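Local coordinates for protein (7,8-dihydro-6-hydroxymethylpterin-pyrophosphokinase) (PDB 1CBK) that binds a dihydropterin analogue and probably transfers pyrophosphate from ATP to 6-hydroxymethyl-7,8-dihydropterin in folate biosynthesis, at residues I98-N103 and S133-P138. Sequence-based numbering, arbitrary orientation.
Sequences ILLYGN and SDLVLP
Leu100 carries most of the contact with the loop 133-138, and its two methyls divide the work. CB leaves the strand toward the loop. With chi1 at -59° CG stands opposite the carbonyl carbon, and the near-extended chi2 (165°) carries CD1 on toward Leu135. There CD1 meets Leu135 CD2 tip to tip at 3.8 Å. The same methyl lies 4.0 Å from CD2 of Leu137, whose side chain crosses that of Leu100 at about a right angle. The other branch, CD2, turns to the proline ring and rests on Pro138 CD at 3.7 Å, with Pro138 CG a little farther off.

Leu135 takes part through CD2, although its CB does not aim at the strand. Leu137 CB points away from the strand, while its CD2 end comes back to Leu100 CD1.

Past the strand the side-chain amide of Asn103 lies against the backbone of Pro138, with OD1 3.8 Å from CA, a van der Waals contact. No direct hydrogen bond joins the segments. A water donates to Asn103 OD1 at 2.9 Å. It may also link the residues after the strand to Val136 O, but that approach is too short to be trusted.

The backbones of Leu99 and Leu100 both hydrogen-bond with Tyr5 of strand 2-10, so two residues oppose one. Leu100 also packs on Tyr5. Leu135 and Leu137 continue onto helix 143-146, at Ile143 and Leu146. The contact thus packs the loop between helices 122-131 and 143-146 against a classic beta bulge in strand 95-101, an outermost strand of the central antiparallel sheet of the HPPK alpha/beta fold.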
loop_
_atom_site.group_PDB
_atom_site.type_symbol
_atom_site.label_atom_id
_atom_site.label_comp_id
_atom_site.label_asym_id
_atom_site.label_seq_id
_atom_site.Cartn_x
_atom_site.Cartn_y
_atom_site.Cartn_z
ATOM N N ILE A 98 -1.147 -5.714 -12.963
ATOM C CA ILE A 98 -1.145 -4.643 -13.961
ATOM C C ILE A 98 -0.935 -3.324 -13.198
ATOM O O ILE A 98 -1.763 -2.924 -12.388
ATOM C CB ILE A 98 -2.483 -4.549 -14.736
ATOM C CG1 ILE A 98 -2.814 -5.868 -15.437
ATOM C CG2 ILE A 98 -2.370 -3.431 -15.781
ATOM C CD1 ILE A 98 -4.287 -6.021 -15.822
ATOM N N LEU A 99 0.219 -2.701 -13.394
ATOM C CA LEU A 99 0.531 -1.445 -12.721
ATOM C C LEU A 99 -0.092 -0.279 -13.469
ATOM O O LEU A 99 -0.708 0.597 -12.869
ATOM C CB LEU A 99 2.035 -1.213 -12.683
ATOM C CG LEU A 99 2.976 -2.126 -11.910
ATOM C CD1 LEU A 99 4.428 -1.666 -12.168
ATOM C CD2 LEU A 99 2.651 -2.048 -10.407
ATOM N N LEU A 100 0.077 -0.290 -14.786
ATOM C CA LEU A 100 -0.395 0.793 -15.654
ATOM C C LEU A 100 -0.915 0.235 -16.963
ATOM O O LEU A 100 -0.376 -0.744 -17.489
ATOM C CB LEU A 100 0.770 1.744 -15.960
ATOM C CG LEU A 100 1.428 2.399 -14.737
ATOM C CD1 LEU A 100 2.775 2.999 -15.128
ATOM C CD2 LEU A 100 0.486 3.446 -14.095
ATOM N N TYR A 101 -1.960 0.873 -17.478
ATOM C CA TYR A 101 -2.582 0.488 -18.736
ATOM C C TYR A 101 -2.732 1.806 -19.476
ATOM O O TYR A 101 -3.739 2.511 -19.329
ATOM C CB TYR A 101 -3.956 -0.156 -18.499
ATOM C CG TYR A 101 -4.604 -0.678 -19.773
ATOM C CD1 TYR A 101 -4.357 -1.977 -20.218
ATOM C CD2 TYR A 101 -5.436 0.141 -20.544
ATOM C CE1 TYR A 101 -4.923 -2.457 -21.412
ATOM C CE2 TYR A 101 -6.001 -0.324 -21.732
ATOM C CZ TYR A 101 -5.741 -1.617 -22.160
ATOM O OH TYR A 101 -6.270 -2.053 -23.346
ATOM N N GLY A 102 -1.706 2.141 -20.251
ATOM C CA GLY A 102 -1.688 3.399 -20.973
ATOM C C GLY A 102 -1.708 4.453 -19.882
ATOM O O GLY A 102 -1.070 4.312 -18.833
ATOM N N ASN A 103 -2.535 5.457 -20.092
ATOM C CA ASN A 103 -2.695 6.535 -19.148
ATOM C C ASN A 103 -4.057 6.420 -18.543
ATOM O O ASN A 103 -4.564 7.379 -17.980
ATOM C CB ASN A 103 -2.630 7.858 -19.880
ATOM C CG ASN A 103 -1.372 8.588 -19.596
ATOM O OD1 ASN A 103 -1.103 8.964 -18.439
ATOM N ND2 ASN A 103 -0.560 8.790 -20.637
ATOM N N SER A 133 12.496 5.703 -17.568
ATOM C CA SER A 133 13.176 6.796 -16.875
ATOM C C SER A 133 12.506 8.157 -16.774
ATOM O O SER A 133 12.803 8.893 -15.850
ATOM C CB SER A 133 14.605 6.963 -17.415
ATOM O OG SER A 133 14.618 7.090 -18.833
ATOM N N ASP A 134 11.612 8.502 -17.694
ATOM C CA ASP A 134 10.967 9.818 -17.644
ATOM C C ASP A 134 9.462 9.680 -17.658
ATOM O O ASP A 134 8.752 10.573 -18.111
ATOM C CB ASP A 134 11.437 10.741 -18.802
ATOM C CG ASP A 134 11.101 10.196 -20.185
ATOM O OD1 ASP A 134 10.479 9.126 -20.287
ATOM O OD2 ASP A 134 11.456 10.848 -21.190
ATOM N N LEU A 135 8.990 8.547 -17.163
ATOM C CA LEU A 135 7.573 8.257 -17.127
ATOM C C LEU A 135 6.790 9.231 -16.260
ATOM O O LEU A 135 7.247 9.619 -15.189
ATOM C CB LEU A 135 7.381 6.835 -16.585
ATOM C CG LEU A 135 5.965 6.269 -16.471
ATOM C CD1 LEU A 135 5.331 6.133 -17.841
ATOM C CD2 LEU A 135 5.997 4.931 -15.747
ATOM N N VAL A 136 5.611 9.624 -16.736
ATOM C CA VAL A 136 4.706 10.468 -15.975
ATOM C C VAL A 136 3.469 9.583 -15.776
ATOM O O VAL A 136 2.935 9.029 -16.754
ATOM C CB VAL A 136 4.321 11.778 -16.710
ATOM C CG1 VAL A 136 3.205 12.513 -15.921
ATOM C CG2 VAL A 136 5.570 12.674 -16.883
ATOM N N LEU A 137 3.081 9.378 -14.515
ATOM C CA LEU A 137 1.931 8.538 -14.144
ATOM C C LEU A 137 0.580 9.207 -14.425
ATOM O O LEU A 137 0.529 10.428 -14.645
ATOM C CB LEU A 137 2.015 8.179 -12.651
ATOM C CG LEU A 137 3.279 7.417 -12.212
ATOM C CD1 LEU A 137 2.991 6.743 -10.910
ATOM C CD2 LEU A 137 3.638 6.354 -13.219
ATOM N N PRO A 138 -0.538 8.419 -14.422
ATOM C CA PRO A 138 -1.886 8.960 -14.675
ATOM C C PRO A 138 -2.332 10.061 -13.698
ATOM O O PRO A 138 -3.142 10.918 -14.054
ATOM C CB PRO A 138 -2.785 7.722 -14.572
ATOM C CG PRO A 138 -1.875 6.620 -15.053
ATOM C CD PRO A 138 -0.583 6.943 -14.349
HETATM O O HOH W 1 1.121 7.445 -17.491
#